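Local coordinates for beta-lactamase (Burkholderia cenocepacia, PDB 5E2G), which probably hydrolyses beta-lactams to substituted beta-amino acids, as a member of the class C beta-lactamase family, at residues 225-239 and 324-337. Numbering follows the deposited sequence.
Sequences TAADLLRFVQANMGM and VAFVPAKRIGIVML
Val233 sets its two methyls on different residues of the hairpin beneath it: CG2 packs 3.6 Å from Val324 CG1 and also meets Val335, while CG1 rests against the CB end of Phe326. Gly333, having no side chain, lets Val233 CG1 come close over its CA (4.4 Å). One helical turn earlier, Leu229 spreads CD2 between Val335 CG1 and Leu337 CD2, 3.7 Å from each; its CG, anti to the backbone N (chi1 -155°), carries the branched end down onto the strands. Ala226 is small enough for Leu337 CD1 to approach the helix backbone, 3.6 Å from Ala226 N.

Past the helix, selenomethionine Met237 packs CG 3.6 Å from Phe326 CD2. Its bent chain takes SE to 3.4 Å from Ile332 O and obliquely to the Phe326 ring, 5.2 Å from the centroid, a Met-aromatic contact. Asn236 presents its aliphatic CB to Phe326 CZ, while its amide is held by Phe232 O and His254. A Schellman motif closes the helix, with Gly238 supplying the positive phi, and a water donates to both Met237 O and Pro328 O.

Helix 226-235 runs roughly antiparallel to strand 332-337 (151° between their directions), covering part of one face of the central antiparallel sheet, apolar helix-on-sheet packing that belongs to the alpha/beta core of the serine beta-lactamase fold; Leu230 also reaches Val31 of strand 25-32, Phe326 meets Ile311 of strand 309-316, and Phe232 packs against helix 64-77.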
loop_
_atom_site.group_PDB
_atom_site.type_symbol
_atom_site.label_atom_id
_atom_site.label_comp_id
_atom_site.label_asym_id
_atom_site.label_seq_id
_atom_site.Cartn_x
_atom_site.Cartn_y
_atom_site.Cartn_z
ATOM N N THR A 225 -0.977 -3.294 -12.596
ATOM C CA THR A 225 -2.102 -4.116 -13.017
ATOM C C THR A 225 -2.602 -4.962 -11.854
ATOM O O THR A 225 -1.924 -5.130 -10.838
ATOM C CB THR A 225 -1.721 -5.047 -14.170
ATOM O OG1 THR A 225 -0.773 -6.010 -13.703
ATOM C CG2 THR A 225 -1.121 -4.271 -15.309
ATOM N N ALA A 226 -3.801 -5.523 -12.033
ATOM C CA ALA A 226 -4.341 -6.408 -11.011
ATOM C C ALA A 226 -3.482 -7.649 -10.870
ATOM O O ALA A 226 -3.241 -8.120 -9.753
ATOM C CB ALA A 226 -5.782 -6.791 -11.334
ATOM N N ALA A 227 -2.996 -8.183 -11.992
ATOM C CA ALA A 227 -2.149 -9.368 -11.935
ATOM C C ALA A 227 -0.900 -9.112 -11.098
ATOM O O ALA A 227 -0.545 -9.917 -10.233
ATOM C CB ALA A 227 -1.775 -9.812 -13.350
ATOM N N ASP A 228 -0.225 -7.985 -11.332
ATOM C CA ASP A 228 1.029 -7.723 -10.630
ATOM C C ASP A 228 0.799 -7.522 -9.139
ATOM O O ASP A 228 1.544 -8.062 -8.310
ATOM C CB ASP A 228 1.727 -6.503 -11.225
ATOM C CG ASP A 228 2.602 -6.850 -12.423
ATOM O OD1 ASP A 228 2.476 -7.958 -12.985
ATOM O OD2 ASP A 228 3.421 -5.997 -12.806
ATOM N N LEU A 229 -0.222 -6.743 -8.776
ATOM C CA LEU A 229 -0.536 -6.569 -7.361
ATOM C C LEU A 229 -0.919 -7.900 -6.727
ATOM O O LEU A 229 -0.558 -8.184 -5.579
ATOM C CB LEU A 229 -1.658 -5.545 -7.197
ATOM C CG LEU A 229 -1.704 -4.815 -5.859
ATOM C CD1 LEU A 229 -0.307 -4.352 -5.492
ATOM C CD2 LEU A 229 -2.645 -3.634 -5.934
ATOM N N LEU A 230 -1.624 -8.743 -7.478
ATOM C CA LEU A 230 -1.965 -10.070 -6.983
ATOM C C LEU A 230 -0.712 -10.895 -6.733
ATOM O O LEU A 230 -0.624 -11.616 -5.734
ATOM C CB LEU A 230 -2.884 -10.775 -7.980
ATOM C CG LEU A 230 -3.560 -12.039 -7.454
ATOM C CD1 LEU A 230 -4.354 -11.712 -6.183
ATOM C CD2 LEU A 230 -4.447 -12.642 -8.535
ATOM N N ARG A 231 0.266 -10.813 -7.638
ATOM C CA ARG A 231 1.495 -11.580 -7.462
ATOM C C ARG A 231 2.233 -11.139 -6.204
ATOM O O ARG A 231 2.818 -11.964 -5.496
ATOM C CB ARG A 231 2.370 -11.438 -8.705
ATOM C CG ARG A 231 3.519 -12.410 -8.753
ATOM C CD ARG A 231 4.167 -12.468 -10.129
ATOM N NE ARG A 231 5.286 -13.410 -10.138
ATOM C CZ ARG A 231 5.154 -14.727 -10.266
ATOM N NH1 ARG A 231 3.954 -15.262 -10.403
ATOM N NH2 ARG A 231 6.220 -15.512 -10.256
ATOM N N PHE A 232 2.193 -9.841 -5.900
ATOM C CA PHE A 232 2.742 -9.334 -4.646
ATOM C C PHE A 232 2.026 -9.945 -3.441
ATOM O O PHE A 232 2.669 -10.379 -2.478
ATOM C CB PHE A 232 2.641 -7.812 -4.648
ATOM C CG PHE A 232 3.295 -7.131 -3.471
ATOM C CD1 PHE A 232 4.575 -7.469 -3.065
ATOM C CD2 PHE A 232 2.644 -6.106 -2.812
ATOM C CE1 PHE A 232 5.181 -6.823 -1.993
ATOM C CE2 PHE A 232 3.245 -5.449 -1.733
ATOM C CZ PHE A 232 4.516 -5.810 -1.330
ATOM N N VAL A 233 0.692 -10.011 -3.491
ATOM C CA VAL A 233 -0.080 -10.661 -2.431
ATOM C C VAL A 233 0.347 -12.116 -2.268
ATOM O O VAL A 233 0.509 -12.606 -1.146
ATOM C CB VAL A 233 -1.588 -10.538 -2.726
ATOM C CG1 VAL A 233 -2.409 -11.447 -1.812
ATOM C CG2 VAL A 233 -2.032 -9.086 -2.589
ATOM N N GLN A 234 0.558 -12.819 -3.380
ATOM C CA GLN A 234 1.053 -14.189 -3.290
ATOM C C GLN A 234 2.411 -14.232 -2.614
ATOM O O GLN A 234 2.657 -15.089 -1.760
ATOM C CB GLN A 234 1.149 -14.826 -4.676
ATOM C CG GLN A 234 -0.163 -15.004 -5.403
ATOM C CD GLN A 234 0.031 -15.677 -6.751
ATOM O OE1 GLN A 234 0.158 -15.007 -7.777
ATOM N NE2 GLN A 234 0.069 -17.006 -6.752
ATOM N N ALA A 235 3.303 -13.311 -2.984
ATOM C CA ALA A 235 4.619 -13.249 -2.356
ATOM C C ALA A 235 4.504 -12.995 -0.853
ATOM O O ALA A 235 5.258 -13.570 -0.057
ATOM C CB ALA A 235 5.469 -12.173 -3.029
ATOM N N ASN A 236 3.547 -12.160 -0.441
ATOM C CA ASN A 236 3.311 -11.915 0.979
ATOM C C ASN A 236 2.741 -13.123 1.708
ATOM O O ASN A 236 2.600 -13.069 2.936
ATOM C CB ASN A 236 2.391 -10.710 1.159
ATOM C CG ASN A 236 3.158 -9.396 1.163
ATOM O OD1 ASN A 236 3.557 -8.907 2.214
ATOM N ND2 ASN A 236 3.379 -8.828 -0.018
HETATM N N MSE A 237 2.425 -14.202 0.998
HETATM C CA MSE A 237 2.063 -15.452 1.649
HETATM C C MSE A 237 3.051 -16.567 1.292
HETATM O O MSE A 237 2.788 -17.741 1.542
HETATM C CB MSE A 237 0.636 -15.841 1.278
HETATM C CG MSE A 237 -0.381 -14.778 1.647
HETATM SE SE MSE A 237 -2.226 -15.340 1.389
HETATM C CE MSE A 237 -2.296 -15.296 -0.561
ATOM N N GLY A 238 4.183 -16.179 0.700
ATOM C CA GLY A 238 5.295 -17.087 0.476
ATOM C C GLY A 238 5.113 -18.087 -0.642
ATOM O O GLY A 238 5.730 -19.156 -0.612
HETATM N N MSE A 239 4.315 -17.759 -1.652
HETATM C CA MSE A 239 3.890 -18.754 -2.625
HETATM C C MSE A 239 4.648 -18.797 -3.932
HETATM O O MSE A 239 4.434 -19.718 -4.713
HETATM C CB MSE A 239 2.419 -18.543 -2.966
HETATM C CG MSE A 239 1.485 -18.785 -1.828
HETATM SE SE MSE A 239 -0.281 -18.070 -2.199
HETATM C CE MSE A 239 -1.168 -18.853 -0.686
ATOM N N VAL A 324 -6.520 -4.040 -0.745
ATOM C CA VAL A 324 -5.759 -5.281 -0.729
ATOM C C VAL A 324 -5.976 -5.954 0.615
ATOM O O VAL A 324 -5.809 -5.314 1.653
ATOM C CB VAL A 324 -4.259 -5.020 -0.937
ATOM C CG1 VAL A 324 -3.491 -6.313 -0.795
ATOM C CG2 VAL A 324 -4.007 -4.354 -2.293
ATOM N N ALA A 325 -6.321 -7.241 0.608
ATOM C CA ALA A 325 -6.497 -7.961 1.865
ATOM C C ALA A 325 -6.190 -9.434 1.660
ATOM O O ALA A 325 -6.564 -10.008 0.636
ATOM C CB ALA A 325 -7.921 -7.798 2.417
ATOM N N PHE A 326 -5.528 -10.052 2.637
ATOM C CA PHE A 326 -5.196 -11.463 2.487
ATOM C C PHE A 326 -5.015 -12.100 3.859
ATOM O O PHE A 326 -4.856 -11.414 4.870
ATOM C CB PHE A 326 -3.946 -11.653 1.611
ATOM C CG PHE A 326 -2.725 -10.956 2.126
ATOM C CD1 PHE A 326 -2.537 -9.601 1.906
ATOM C CD2 PHE A 326 -1.758 -11.658 2.825
ATOM C CE1 PHE A 326 -1.411 -8.959 2.384
ATOM C CE2 PHE A 326 -0.629 -11.018 3.303
ATOM C CZ PHE A 326 -0.456 -9.670 3.081
ATOM N N VAL A 327 -5.088 -13.428 3.880
ATOM C CA VAL A 327 -4.999 -14.215 5.110
ATOM C C VAL A 327 -3.966 -15.308 4.881
ATOM O O VAL A 327 -4.301 -16.355 4.311
ATOM C CB VAL A 327 -6.361 -14.816 5.512
ATOM C CG1 VAL A 327 -6.233 -15.595 6.800
ATOM C CG2 VAL A 327 -7.425 -13.740 5.665
ATOM N N PRO A 328 -2.709 -15.116 5.289
ATOM C CA PRO A 328 -1.673 -16.119 4.973
ATOM C C PRO A 328 -2.024 -17.544 5.385
ATOM O O PRO A 328 -1.764 -18.484 4.624
ATOM C CB PRO A 328 -0.449 -15.588 5.733
ATOM C CG PRO A 328 -0.665 -14.112 5.799
ATOM C CD PRO A 328 -2.150 -13.926 5.959
ATOM N N ALA A 329 -2.627 -17.730 6.562
ATOM C CA ALA A 329 -2.926 -19.077 7.033
ATOM C C ALA A 329 -3.927 -19.782 6.134
ATOM O O ALA A 329 -3.869 -21.008 5.994
ATOM C CB ALA A 329 -3.452 -19.035 8.467
ATOM N N LYS A 330 -4.847 -19.035 5.518
ATOM C CA LYS A 330 -5.880 -19.613 4.663
ATOM C C LYS A 330 -5.521 -19.587 3.182
ATOM O O LYS A 330 -6.261 -20.161 2.371
ATOM C CB LYS A 330 -7.218 -18.888 4.872
ATOM C CG LYS A 330 -7.801 -19.041 6.274
ATOM C CD LYS A 330 -8.790 -20.201 6.384
ATOM C CE LYS A 330 -10.187 -19.801 5.909
ATOM N NZ LYS A 330 -11.207 -20.857 6.189
ATOM N N ARG A 331 -4.423 -18.925 2.813
ATOM C CA ARG A 331 -3.908 -18.959 1.451
ATOM C C ARG A 331 -4.887 -18.328 0.466
ATOM O O ARG A 331 -5.007 -18.767 -0.677
ATOM C CB ARG A 331 -3.563 -20.390 1.042
ATOM C CG ARG A 331 -2.575 -21.052 1.984
ATOM C CD ARG A 331 -2.285 -22.474 1.574
ATOM N NE ARG A 331 -1.678 -22.537 0.247
ATOM C CZ ARG A 331 -2.312 -22.940 -0.853
ATOM N NH1 ARG A 331 -3.581 -23.328 -0.786
ATOM N NH2 ARG A 331 -1.673 -22.964 -2.020
ATOM N N ILE A 332 -5.589 -17.282 0.912
ATOM C CA ILE A 332 -6.538 -16.551 0.082
ATOM C C ILE A 332 -6.217 -15.057 0.128
ATOM O O ILE A 332 -5.556 -14.568 1.047
ATOM C CB ILE A 332 -7.997 -16.818 0.516
ATOM C CG1 ILE A 332 -8.216 -16.402 1.973
ATOM C CG2 ILE A 332 -8.338 -18.294 0.333
ATOM C CD1 ILE A 332 -9.538 -16.837 2.540
ATOM N N GLY A 333 -6.671 -14.331 -0.892
ATOM C CA GLY A 333 -6.485 -12.889 -0.914
ATOM C C GLY A 333 -7.252 -12.242 -2.046
ATOM O O GLY A 333 -7.662 -12.909 -2.998
ATOM N N ILE A 334 -7.428 -10.922 -1.935
ATOM C CA ILE A 334 -8.155 -10.136 -2.930
ATOM C C ILE A 334 -7.394 -8.848 -3.220
ATOM O O ILE A 334 -6.762 -8.266 -2.331
ATOM C CB ILE A 334 -9.600 -9.814 -2.479
ATOM C CG1 ILE A 334 -10.386 -9.137 -3.604
ATOM C CG2 ILE A 334 -9.603 -8.912 -1.270
ATOM C CD1 ILE A 334 -11.889 -9.048 -3.350
ATOM N N VAL A 335 -7.462 -8.412 -4.477
ATOM C CA VAL A 335 -6.980 -7.114 -4.930
ATOM C C VAL A 335 -8.129 -6.430 -5.660
ATOM O O VAL A 335 -8.748 -7.035 -6.540
ATOM C CB VAL A 335 -5.751 -7.269 -5.851
ATOM C CG1 VAL A 335 -5.422 -5.976 -6.548
ATOM C CG2 VAL A 335 -4.571 -7.774 -5.052
HETATM N N MSE A 336 -8.436 -5.194 -5.286
HETATM C CA MSE A 336 -9.501 -4.467 -5.958
HETATM C C MSE A 336 -8.997 -3.142 -6.491
HETATM O O MSE A 336 -8.555 -2.300 -5.723
HETATM C CB MSE A 336 -10.674 -4.225 -5.014
HETATM C CG MSE A 336 -11.266 -5.487 -4.416
HETATM SE SE MSE A 336 -12.554 -5.124 -2.973
HETATM C CE MSE A 336 -13.610 -3.749 -3.857
ATOM N N LEU A 337 -9.070 -2.946 -7.802
ATOM C CA LEU A 337 -8.614 -1.716 -8.433
ATOM C C LEU A 337 -9.770 -1.112 -9.206
ATOM O O LEU A 337 -10.409 -1.801 -10.000
ATOM C CB LEU A 337 -7.432 -1.961 -9.374
ATOM C CG LEU A 337 -6.353 -2.936 -8.916
ATOM C CD1 LEU A 337 -5.281 -3.043 -9.968
ATOM C CD2 LEU A 337 -5.758 -2.479 -7.629
HETATM O O HOH W 1 0.965 -19.152 3.555
#